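Local coordinates for protein serpin B3 (Homo sapiens, PDB 4ZK3) that probably inhibits proteases by the conformational trap of the serpin family and, as the psoriasis-associated Pso p27, forms large aggregates, at residues Asp14-Phe19 against Ile27-Ile32; Ile34-Gly39 against Ile103-Phe108; Leu38-Leu43 against Leu174-Ala179; Asp121-Lys124 against Gln128-Val131. All blocks are in the same frame, centred on the assembly; numbering follows the deposited sequence.

Contact 1. Residues Asp14-Phe19 against Ile27-Ile32; sequences DLFQQF and IFYSPI
Phe19 sets the edge of its ring on one face of Tyr29. Its CE2 atom stands 3.4 Å above the Tyr29 plane, over the ring centre, and the two planes meet at 81° with centroids 4.8 Å apart, a T-shaped stack. On one face of Phe19 lies the backbone O of Leu15, offset toward the rim. The edge of Tyr29 is flanked by CG2 of Ile27 and by CD1 of Phe16, while Leu15 CD1 comes in obliquely, 3.9 Å from Tyr29 CE2. Tyr29 OH lies at the edge of the Phe16 ring, near its plane.

Tyr29 heads for the helix, and with CG between the backbone N and the carbonyl carbon (chi1 62°) its phenol slots in among Leu15, Phe16 and Phe19. The hydroxyl lands close to the helix backbone, with OH 3.3 Å from Phe16 CB, and is hydrogen-bonded to the carbonyl oxygen of Met12, one turn back, so the polar tip of an otherwise apolar wedge is satisfied. Beside it, Phe16 and Ile27 cross at about a right angle, with Phe16 CE1 3.7 Å from Ile27 CD1. Ile27 CG2 also comes within 4.3 Å of Phe19 CD2, filling the corner between the two phenylalanines.

The contact joins the end of helix 4-19 to strand 27-29 just before Ser30 caps helix 31-42, deep in the serpin body. Strand 27-29 pairs with strand 380-387, whose Tyr384 meets the Phe16 ring nearly at a right angle. Tyr293 of strand 276-294 stacks on Phe19, and Met302 of helix 296-302 packs on Leu15.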
loop_
_atom_site.group_PDB
_atom_site.type_symbol
_atom_site.label_atom_id
_atom_site.label_comp_id
_atom_site.label_asym_id
_atom_site.label_seq_id
_atom_site.Cartn_x
_atom_site.Cartn_y
_atom_site.Cartn_z
ATOM N N ASP A 14 -10.917 4.719 1.203
ATOM C CA ASP A 14 -11.130 6.056 0.704
ATOM C C ASP A 14 -10.213 6.217 -0.496
ATOM O O ASP A 14 -10.583 6.870 -1.499
ATOM C CB ASP A 14 -10.846 7.156 1.705
ATOM C CG ASP A 14 -11.715 7.078 2.948
ATOM O OD1 ASP A 14 -12.701 6.311 3.014
ATOM O OD2 ASP A 14 -11.340 7.779 3.904
ATOM N N LEU A 15 -9.021 5.612 -0.443
ATOM C CA LEU A 15 -8.135 5.711 -1.617
ATOM C C LEU A 15 -8.699 4.982 -2.791
ATOM O O LEU A 15 -8.650 5.490 -3.921
ATOM C CB LEU A 15 -6.717 5.205 -1.353
ATOM C CG LEU A 15 -5.868 6.109 -0.471
ATOM C CD1 LEU A 15 -4.624 5.353 0.008
ATOM C CD2 LEU A 15 -5.447 7.418 -1.038
ATOM N N PHE A 16 -9.158 3.778 -2.536
ATOM C CA PHE A 16 -9.612 2.885 -3.579
ATOM C C PHE A 16 -10.703 3.529 -4.459
ATOM O O PHE A 16 -10.664 3.404 -5.673
ATOM C CB PHE A 16 -10.105 1.577 -2.975
ATOM C CG PHE A 16 -10.459 0.561 -3.999
ATOM C CD1 PHE A 16 -9.491 -0.180 -4.621
ATOM C CD2 PHE A 16 -11.771 0.389 -4.403
ATOM C CE1 PHE A 16 -9.811 -1.106 -5.587
ATOM C CE2 PHE A 16 -12.113 -0.534 -5.370
ATOM C CZ PHE A 16 -11.126 -1.265 -5.984
ATOM N N GLN A 17 -11.674 4.185 -3.820
ATOM C CA GLN A 17 -12.792 4.890 -4.526
ATOM C C GLN A 17 -12.273 5.986 -5.460
ATOM O O GLN A 17 -12.741 6.121 -6.557
ATOM C CB GLN A 17 -13.806 5.436 -3.507
ATOM C CG GLN A 17 -14.369 4.424 -2.496
ATOM C CD GLN A 17 -15.320 3.335 -3.041
ATOM O OE1 GLN A 17 -16.270 2.935 -2.351
ATOM N NE2 GLN A 17 -15.070 2.839 -4.226
ATOM N N GLN A 18 -11.225 6.689 -5.092
ATOM C CA GLN A 18 -10.590 7.622 -6.014
ATOM C C GLN A 18 -9.884 6.934 -7.165
ATOM O O GLN A 18 -10.048 7.334 -8.338
ATOM C CB GLN A 18 -9.627 8.570 -5.274
ATOM C CG GLN A 18 -10.358 9.391 -4.202
ATOM C CD GLN A 18 -11.471 10.240 -4.831
ATOM O OE1 GLN A 18 -11.265 10.926 -5.856
ATOM N NE2 GLN A 18 -12.667 10.108 -4.289
ATOM N N PHE A 19 -9.149 5.867 -6.845
ATOM C CA PHE A 19 -8.371 5.136 -7.814
ATOM C C PHE A 19 -9.268 4.497 -8.882
ATOM O O PHE A 19 -8.857 4.380 -10.037
ATOM C CB PHE A 19 -7.516 4.046 -7.163
ATOM C CG PHE A 19 -6.422 4.563 -6.295
ATOM C CD1 PHE A 19 -5.947 5.840 -6.414
ATOM C CD2 PHE A 19 -5.841 3.728 -5.351
ATOM C CE1 PHE A 19 -4.959 6.300 -5.590
ATOM C CE2 PHE A 19 -4.830 4.178 -4.545
ATOM C CZ PHE A 19 -4.388 5.473 -4.661
ATOM N N ILE A 27 -5.294 -2.170 -10.200
ATOM C CA ILE A 27 -5.045 -1.219 -9.127
ATOM C C ILE A 27 -4.142 -1.986 -8.113
ATOM O O ILE A 27 -4.353 -3.145 -7.843
ATOM C CB ILE A 27 -6.373 -0.808 -8.454
ATOM C CG1 ILE A 27 -7.211 0.106 -9.394
ATOM C CG2 ILE A 27 -6.148 -0.169 -7.073
ATOM C CD1 ILE A 27 -8.621 0.272 -8.865
ATOM N N PHE A 28 -3.074 -1.366 -7.646
ATOM C CA PHE A 28 -2.249 -1.988 -6.618
ATOM C C PHE A 28 -1.431 -0.909 -5.912
ATOM O O PHE A 28 -0.799 -0.032 -6.550
ATOM C CB PHE A 28 -1.414 -3.124 -7.186
ATOM C CG PHE A 28 -0.663 -3.838 -6.168
ATOM C CD1 PHE A 28 -1.304 -4.760 -5.340
ATOM C CD2 PHE A 28 0.675 -3.523 -5.938
ATOM C CE1 PHE A 28 -0.604 -5.395 -4.316
ATOM C CE2 PHE A 28 1.373 -4.130 -4.881
ATOM C CZ PHE A 28 0.739 -5.083 -4.086
ATOM N N TYR A 29 -1.478 -0.932 -4.561
ATOM C CA TYR A 29 -0.893 0.137 -3.751
ATOM C C TYR A 29 -0.738 -0.363 -2.314
ATOM O O TYR A 29 -1.329 -1.405 -1.924
ATOM C CB TYR A 29 -1.737 1.407 -3.750
ATOM C CG TYR A 29 -3.152 1.284 -3.172
ATOM C CD1 TYR A 29 -4.211 0.792 -3.969
ATOM C CD2 TYR A 29 -3.454 1.775 -1.916
ATOM C CE1 TYR A 29 -5.515 0.681 -3.451
ATOM C CE2 TYR A 29 -4.735 1.684 -1.399
ATOM C CZ TYR A 29 -5.765 1.122 -2.167
ATOM O OH TYR A 29 -7.068 1.096 -1.665
ATOM N N SER A 30 0.152 0.316 -1.619
ATOM C CA SER A 30 0.368 0.087 -0.185
ATOM C C SER A 30 -0.202 1.227 0.613
ATOM O O SER A 30 0.449 2.268 0.784
ATOM C CB SER A 30 1.841 -0.062 0.164
ATOM O OG SER A 30 1.937 -0.138 1.600
ATOM N N PRO A 31 -1.371 0.998 1.208
ATOM C CA PRO A 31 -1.932 2.050 2.042
ATOM C C PRO A 31 -1.054 2.391 3.237
ATOM O O PRO A 31 -0.969 3.544 3.656
ATOM C CB PRO A 31 -3.252 1.443 2.544
ATOM C CG PRO A 31 -3.141 -0.047 2.320
ATOM C CD PRO A 31 -2.205 -0.217 1.150
ATOM N N ILE A 32 -0.354 1.409 3.776
ATOM C CA ILE A 32 0.501 1.635 4.968
ATOM C C ILE A 32 1.673 2.522 4.638
ATOM O O ILE A 32 2.093 3.390 5.447
ATOM C CB ILE A 32 1.005 0.294 5.522
ATOM C CG1 ILE A 32 -0.033 -0.289 6.444
ATOM C CG2 ILE A 32 2.234 0.494 6.385
ATOM C CD1 ILE A 32 -0.270 0.572 7.694
#

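Contact 2. Residues Ile34-Gly39 against Ile103-Phe108; sequences ITSALG and IANKLF
Ser36 and Asn105 face each other across the gap between helix 31-42 and strand 99-110, each projecting its CB toward the other segment. The serine hydroxyl swings anti to the backbone N (chi1 177°), which carries OG to the end of the asparagine amide. There Asn105 ND2 donates to Ser36 OG over 2.9 Å. The bond is bent, with an N-H...O angle of 140°, and OG is tilted some 20° out of the amide plane. OG lies off the outer end of the carboxamide, 3.4 Å from Asn105 CG, and not in line with the N-H. This pair is the direct touch between the two segments, which bury just 94 Å² together.

Asn178 of strand 174-185 adds a third polar side chain: its OD1 makes weak hydrogen bonds with both Asn105 ND2 and Ser36 OG. Phe85 and Leu89 of helix 81-91 cover Ser36 and Asn105 respectively. The position, with helix 31-42 running beneath the central strands of the large sheet, is consistent with the serpin shutter region. A buried hydroxyl and two amides give one another polar partners, one clear bond and two weak ones, so helix and sheet are joined here by directional bonds more than by broad packing.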
loop_
_atom_site.group_PDB
_atom_site.type_symbol
_atom_site.label_atom_id
_atom_site.label_comp_id
_atom_site.label_asym_id
_atom_site.label_seq_id
_atom_site.Cartn_x
_atom_site.Cartn_y
_atom_site.Cartn_z
ATOM N N ILE A 34 1.652 4.822 2.425
ATOM C CA ILE A 34 1.134 6.179 2.287
ATOM C C ILE A 34 0.813 6.775 3.652
ATOM O O ILE A 34 1.157 7.926 3.941
ATOM C CB ILE A 34 -0.081 6.189 1.404
ATOM C CG1 ILE A 34 0.296 5.623 0.054
ATOM C CG2 ILE A 34 -0.562 7.599 1.275
ATOM C CD1 ILE A 34 -0.857 5.315 -0.853
ATOM N N THR A 35 0.190 5.992 4.504
ATOM C CA THR A 35 -0.037 6.427 5.884
ATOM C C THR A 35 1.243 6.843 6.551
ATOM O O THR A 35 1.328 7.893 7.187
ATOM C CB THR A 35 -0.730 5.345 6.691
ATOM O OG1 THR A 35 -2.029 5.141 6.148
ATOM C CG2 THR A 35 -0.866 5.800 8.113
ATOM N N SER A 36 2.269 6.025 6.405
ATOM C CA SER A 36 3.562 6.312 7.038
ATOM C C SER A 36 4.179 7.639 6.536
ATOM O O SER A 36 4.677 8.430 7.331
ATOM C CB SER A 36 4.483 5.102 6.844
ATOM O OG SER A 36 5.766 5.320 7.367
ATOM N N ALA A 37 4.175 7.887 5.248
ATOM C CA ALA A 37 4.706 9.092 4.726
ATOM C C ALA A 37 3.932 10.312 5.194
ATOM O O ALA A 37 4.524 11.328 5.537
ATOM C CB ALA A 37 4.719 9.041 3.179
ATOM N N LEU A 38 2.621 10.225 5.199
ATOM C CA LEU A 38 1.801 11.374 5.625
ATOM C C LEU A 38 1.872 11.595 7.144
ATOM O O LEU A 38 1.703 12.697 7.605
ATOM C CB LEU A 38 0.370 11.197 5.120
ATOM C CG LEU A 38 0.274 11.207 3.600
ATOM C CD1 LEU A 38 -1.163 11.038 3.164
ATOM C CD2 LEU A 38 0.924 12.462 3.020
ATOM N N GLY A 39 2.140 10.529 7.894
ATOM C CA GLY A 39 2.336 10.575 9.320
ATOM C C GLY A 39 3.555 11.413 9.630
ATOM O O GLY A 39 3.548 12.211 10.561
ATOM N N ILE A 103 10.336 -2.320 6.140
ATOM C CA ILE A 103 9.817 -0.993 5.873
ATOM C C ILE A 103 10.805 0.009 6.365
ATOM O O ILE A 103 11.320 -0.137 7.476
ATOM C CB ILE A 103 8.433 -0.859 6.504
ATOM C CG1 ILE A 103 7.725 0.425 6.045
ATOM C CG2 ILE A 103 8.513 -0.955 8.010
ATOM C CD1 ILE A 103 6.256 0.317 6.235
ATOM N N ALA A 104 10.999 1.075 5.608
ATOM C CA ALA A 104 11.888 2.139 6.036
ATOM C C ALA A 104 11.312 3.502 5.653
ATOM O O ALA A 104 10.623 3.644 4.613
ATOM C CB ALA A 104 13.217 1.960 5.337
ATOM N N ASN A 105 11.686 4.489 6.452
ATOM C CA ASN A 105 11.338 5.856 6.290
ATOM C C ASN A 105 12.589 6.663 6.206
ATOM O O ASN A 105 13.541 6.402 6.918
ATOM C CB ASN A 105 10.511 6.286 7.518
ATOM C CG ASN A 105 9.168 5.653 7.532
ATOM O OD1 ASN A 105 8.731 4.979 8.511
ATOM N ND2 ASN A 105 8.492 5.825 6.457
ATOM N N LYS A 106 12.615 7.666 5.352
ATOM C CA LYS A 106 13.776 8.513 5.229
ATOM C C LYS A 106 13.451 9.954 4.845
ATOM O O LYS A 106 12.584 10.206 4.054
ATOM C CB LYS A 106 14.772 7.923 4.192
ATOM C CG LYS A 106 16.164 8.588 4.231
ATOM C CD LYS A 106 17.162 7.818 3.393
ATOM C CE LYS A 106 18.541 8.443 3.405
ATOM N NZ LYS A 106 19.606 7.570 2.787
ATOM N N LEU A 107 14.202 10.890 5.425
ATOM C CA LEU A 107 14.178 12.285 5.083
ATOM C C LEU A 107 15.411 12.673 4.259
ATOM O O LEU A 107 16.540 12.541 4.691
ATOM C CB LEU A 107 14.049 13.143 6.347
ATOM C CG LEU A 107 14.261 14.646 6.154
ATOM C CD1 LEU A 107 13.295 15.258 5.175
ATOM C CD2 LEU A 107 14.190 15.425 7.436
ATOM N N PHE A 108 15.175 13.200 3.077
ATOM C CA PHE A 108 16.222 13.764 2.255
ATOM C C PHE A 108 15.981 15.293 2.308
ATOM O O PHE A 108 14.963 15.799 1.841
ATOM C CB PHE A 108 16.163 13.290 0.809
ATOM C CG PHE A 108 16.476 11.823 0.602
ATOM C CD1 PHE A 108 15.443 10.853 0.656
ATOM C CD2 PHE A 108 17.746 11.395 0.323
ATOM C CE1 PHE A 108 15.707 9.494 0.471
ATOM C CE2 PHE A 108 18.007 10.032 0.104
ATOM C CZ PHE A 108 16.987 9.103 0.174
#

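Contact 3. Residues Leu38-Leu43 against Leu174-Ala179; sequences LGMVLL and LVLVNA
Met40 and Leu176 carry the close-packed part of this contact, sliding past each other in opposite directions with SD 4.1 Å from Leu176 CD2. The methionine chain bends at its last torsion (chi3 -76°), which turns the methyl in toward the strand, where CE rests 3.8 Å from the carbonyl oxygen of Val177. The other branch of Leu176 is taken up by Val41: CG2 of the valine approaches Leu176 CD1 to 4.0 Å, the two side chains meeting at a slant. The two methyls of Leu176 thus meet consecutive helix residues, CD2 the methionine and CD1 the valine.

In the serpin fold this is helix 31-42 packed behind strand 174-185 of the large central sheet, the strand that here pairs with strand 340-351. Helix and strand segments run at 139° to each other, their axes 8.9 Å apart at closest.

Away from that centre the fit slackens. Leu174 points toward the helix segment yet stays 6.2 Å from it, lying instead on Leu107 of strand 99-110. At the end of the segment Leu43 is partly exposed and leans on Ala122 and Tyr127 of helix 117-127.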
loop_
_atom_site.group_PDB
_atom_site.type_symbol
_atom_site.label_atom_id
_atom_site.label_comp_id
_atom_site.label_asym_id
_atom_site.label_seq_id
_atom_site.Cartn_x
_atom_site.Cartn_y
_atom_site.Cartn_z
ATOM N N LEU A 38 2.621 10.225 5.199
ATOM C CA LEU A 38 1.801 11.374 5.625
ATOM C C LEU A 38 1.872 11.595 7.144
ATOM O O LEU A 38 1.703 12.697 7.605
ATOM C CB LEU A 38 0.370 11.197 5.120
ATOM C CG LEU A 38 0.274 11.207 3.600
ATOM C CD1 LEU A 38 -1.163 11.038 3.164
ATOM C CD2 LEU A 38 0.924 12.462 3.020
ATOM N N GLY A 39 2.140 10.529 7.894
ATOM C CA GLY A 39 2.336 10.575 9.320
ATOM C C GLY A 39 3.555 11.413 9.630
ATOM O O GLY A 39 3.548 12.211 10.561
ATOM N N MET A 40 4.633 11.205 8.863
ATOM C CA MET A 40 5.821 12.034 9.005
ATOM C C MET A 40 5.580 13.508 8.682
ATOM O O MET A 40 6.162 14.399 9.357
ATOM C CB MET A 40 6.945 11.516 8.125
ATOM C CG MET A 40 7.571 10.201 8.555
ATOM S SD MET A 40 9.072 9.847 7.573
ATOM C CE MET A 40 8.320 9.312 6.046
ATOM N N VAL A 41 4.713 13.778 7.713
ATOM C CA VAL A 41 4.264 15.164 7.439
ATOM C C VAL A 41 3.448 15.751 8.622
ATOM O O VAL A 41 3.704 16.852 9.091
ATOM C CB VAL A 41 3.398 15.221 6.191
ATOM C CG1 VAL A 41 2.876 16.654 5.989
ATOM C CG2 VAL A 41 4.138 14.719 4.936
ATOM N N LEU A 42 2.505 14.969 9.149
ATOM C CA LEU A 42 1.658 15.408 10.275
ATOM C C LEU A 42 2.453 15.860 11.486
ATOM O O LEU A 42 2.175 16.895 12.056
ATOM C CB LEU A 42 0.756 14.244 10.708
ATOM C CG LEU A 42 -0.297 14.463 11.809
ATOM C CD1 LEU A 42 -1.054 15.755 11.590
ATOM C CD2 LEU A 42 -1.255 13.279 11.861
ATOM N N LEU A 43 3.434 15.059 11.893
ATOM C CA LEU A 43 4.357 15.430 12.950
ATOM C C LEU A 43 4.930 16.850 12.817
ATOM O O LEU A 43 5.311 17.457 13.805
ATOM C CB LEU A 43 5.498 14.403 12.965
ATOM C CG LEU A 43 6.084 13.826 14.225
ATOM C CD1 LEU A 43 5.141 13.813 15.412
ATOM C CD2 LEU A 43 6.642 12.425 13.903
ATOM N N LEU A 174 12.871 19.401 0.845
ATOM C CA LEU A 174 12.452 18.222 1.617
ATOM C C LEU A 174 11.806 17.180 0.678
ATOM O O LEU A 174 10.920 17.500 -0.070
ATOM C CB LEU A 174 11.433 18.694 2.669
ATOM C CG LEU A 174 10.556 17.623 3.317
ATOM C CD1 LEU A 174 10.621 17.599 4.828
ATOM C CD2 LEU A 174 9.122 17.803 2.906
ATOM N N VAL A 175 12.297 15.948 0.718
ATOM C CA VAL A 175 11.553 14.781 0.211
ATOM C C VAL A 175 11.512 13.718 1.344
ATOM O O VAL A 175 12.539 13.251 1.853
ATOM C CB VAL A 175 12.190 14.171 -1.027
ATOM C CG1 VAL A 175 11.444 12.914 -1.502
ATOM C CG2 VAL A 175 12.288 15.219 -2.156
ATOM N N LEU A 176 10.312 13.388 1.779
ATOM C CA LEU A 176 10.130 12.357 2.748
ATOM C C LEU A 176 9.753 11.119 1.967
ATOM O O LEU A 176 8.908 11.179 1.074
ATOM C CB LEU A 176 9.026 12.745 3.692
ATOM C CG LEU A 176 9.361 13.876 4.659
ATOM C CD1 LEU A 176 8.117 14.483 5.265
ATOM C CD2 LEU A 176 10.178 13.322 5.773
ATOM N N VAL A 177 10.341 9.982 2.320
ATOM C CA VAL A 177 10.114 8.777 1.577
ATOM C C VAL A 177 9.838 7.603 2.483
ATOM O O VAL A 177 10.475 7.483 3.480
ATOM C CB VAL A 177 11.308 8.497 0.635
ATOM C CG1 VAL A 177 11.012 7.277 -0.196
ATOM C CG2 VAL A 177 11.512 9.681 -0.288
ATOM N N ASN A 178 8.823 6.816 2.159
ATOM C CA ASN A 178 8.594 5.517 2.731
ATOM C C ASN A 178 8.760 4.417 1.687
ATOM O O ASN A 178 8.255 4.532 0.574
ATOM C CB ASN A 178 7.144 5.365 3.262
ATOM C CG ASN A 178 6.882 3.990 3.790
ATOM O OD1 ASN A 178 7.216 3.696 4.960
ATOM N ND2 ASN A 178 6.397 3.129 2.964
ATOM N N ALA A 179 9.493 3.352 2.021
ATOM C CA ALA A 179 9.540 2.142 1.192
ATOM C C ALA A 179 9.182 0.913 2.004
ATOM O O ALA A 179 9.631 0.750 3.149
ATOM C CB ALA A 179 10.928 1.940 0.581
#

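Contact 4. Residues Asp121-Lys124 against Gln128-Val131; sequences DAIK and QTSV
The carbonyl oxygen of Ile123 takes two hydrogen bonds from Thr129. The firmer one comes from the backbone: Thr129 N donates to Ile123 O over 3.2 Å and is nearly straight at 170°, although the donor stands above the carbonyl plane, 43° out of it. The second, from Thr129 OG1 to Ile123 O, is weak. Lys124 O, one residue on, receives a CA-H...O contact from Gln128, whose CA lies 3.1 Å away. Gln128 has positive phi and is the residue at which the chain leaves the helix and changes direction toward the strand.

Packing spreads from this turn. Ile123 holds CG1 between its backbone N and carbonyl carbon (chi1 61°), and its outer methyl CD1 comes to 3.9 Å from Thr129 CG2. Thr129 thus offers its hydroxyl to the carbonyl and its methyl to the isoleucine. On the solvent side the extended Lys124 chain runs alongside the outgoing strand: CG lies 3.3 Å from Thr129 O, and CE reaches Val131 CG2 at 4.0 Å, the two side chains crossing at about a right angle.

The segments form the exit of a beta-alpha-beta crossover in which helix 117-127 links the parallel strands 99-110 and 130-134. Thr129 N, helped by a weak bond from its hydroxyl, gives the Ile123 carbonyl near the helix end a partner from beyond the helix, and the chain leading into strand 130-134 is tied to the helix.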
loop_
_atom_site.group_PDB
_atom_site.type_symbol
_atom_site.label_atom_id
_atom_site.label_comp_id
_atom_site.label_asym_id
_atom_site.label_seq_id
_atom_site.Cartn_x
_atom_site.Cartn_y
_atom_site.Cartn_z
ATOM N N ASP A 121 14.142 14.728 15.894
ATOM C CA ASP A 121 14.002 13.735 16.953
ATOM C C ASP A 121 12.697 12.991 16.870
ATOM O O ASP A 121 12.659 11.760 17.067
ATOM C CB ASP A 121 14.165 14.350 18.362
ATOM C CG ASP A 121 15.517 14.963 18.548
ATOM O OD1 ASP A 121 16.471 14.589 17.844
ATOM O OD2 ASP A 121 15.621 15.871 19.369
ATOM N N ALA A 122 11.622 13.691 16.524
ATOM C CA ALA A 122 10.329 13.054 16.527
ATOM C C ALA A 122 10.167 12.012 15.372
ATOM O O ALA A 122 9.612 10.902 15.586
ATOM C CB ALA A 122 9.225 14.094 16.455
ATOM N N ILE A 123 10.622 12.365 14.161
ATOM C CA ILE A 123 10.511 11.395 13.059
ATOM C C ILE A 123 11.453 10.220 13.288
ATOM O O ILE A 123 11.091 9.082 13.030
ATOM C CB ILE A 123 10.697 12.025 11.667
ATOM C CG1 ILE A 123 12.050 12.674 11.470
ATOM C CG2 ILE A 123 9.544 12.938 11.361
ATOM C CD1 ILE A 123 12.059 13.365 10.126
ATOM N N LYS A 124 12.645 10.494 13.843
ATOM C CA LYS A 124 13.549 9.426 14.210
ATOM C C LYS A 124 12.892 8.439 15.175
ATOM O O LYS A 124 12.937 7.214 14.974
ATOM C CB LYS A 124 14.889 9.960 14.737
ATOM C CG LYS A 124 15.755 10.692 13.678
ATOM C CD LYS A 124 17.039 11.324 14.255
ATOM C CE LYS A 124 17.688 12.244 13.278
ATOM N NZ LYS A 124 18.915 12.850 13.834
ATOM N N GLN A 128 11.184 5.927 12.840
ATOM C CA GLN A 128 12.496 5.297 12.607
ATOM C C GLN A 128 13.166 5.948 11.401
ATOM O O GLN A 128 13.939 5.335 10.688
ATOM C CB GLN A 128 12.362 3.785 12.405
ATOM C CG GLN A 128 11.486 3.052 13.416
ATOM C CD GLN A 128 11.329 1.502 13.127
ATOM O OE1 GLN A 128 11.317 1.014 11.971
ATOM N NE2 GLN A 128 11.188 0.740 14.208
ATOM N N THR A 129 12.883 7.219 11.172
ATOM C CA THR A 129 13.336 7.896 9.993
ATOM C C THR A 129 14.862 8.210 10.083
ATOM O O THR A 129 15.312 8.795 11.070
ATOM C CB THR A 129 12.520 9.183 9.817
ATOM O OG1 THR A 129 11.114 8.837 9.793
ATOM C CG2 THR A 129 12.908 9.872 8.509
ATOM N N SER A 130 15.624 7.893 9.035
ATOM C CA SER A 130 17.006 8.357 8.938
ATOM C C SER A 130 16.989 9.588 8.047
ATOM O O SER A 130 16.001 9.856 7.373
ATOM C CB SER A 130 17.928 7.258 8.356
ATOM O OG SER A 130 17.431 6.855 7.084
ATOM N N VAL A 131 18.062 10.359 8.106
ATOM C CA VAL A 131 18.147 11.650 7.438
ATOM C C VAL A 131 19.388 11.681 6.549
ATOM O O VAL A 131 20.509 11.376 7.001
ATOM C CB VAL A 131 18.268 12.774 8.456
ATOM C CG1 VAL A 131 18.418 14.097 7.745
ATOM C CG2 VAL A 131 17.035 12.767 9.397
#

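How the contacts relate
Contacts 1, 2 and 3 are buried, whereas contact 4 has exposed residues on its outer side. Helix 31-42 is common to the first three, though contact 1 touches through the strand just before it; contacts 2 and 3 use successive turns, sharing Leu38 and Gly39. Contact 1, centred about 17 Å from contact 2, is aromatic; contact 2 is a polar pair, and contact 3, whose centre lies about 4 Å from that of contact 2, is aliphatic with a methionine sulfur. Strands 99-110 and 174-185 are neighbours, so those two contacts fix the helix to adjacent strands. Contact 4 combines a backbone hydrogen bond with side-chain packing at the surface; its Thr129 borders Asn105 and Met40.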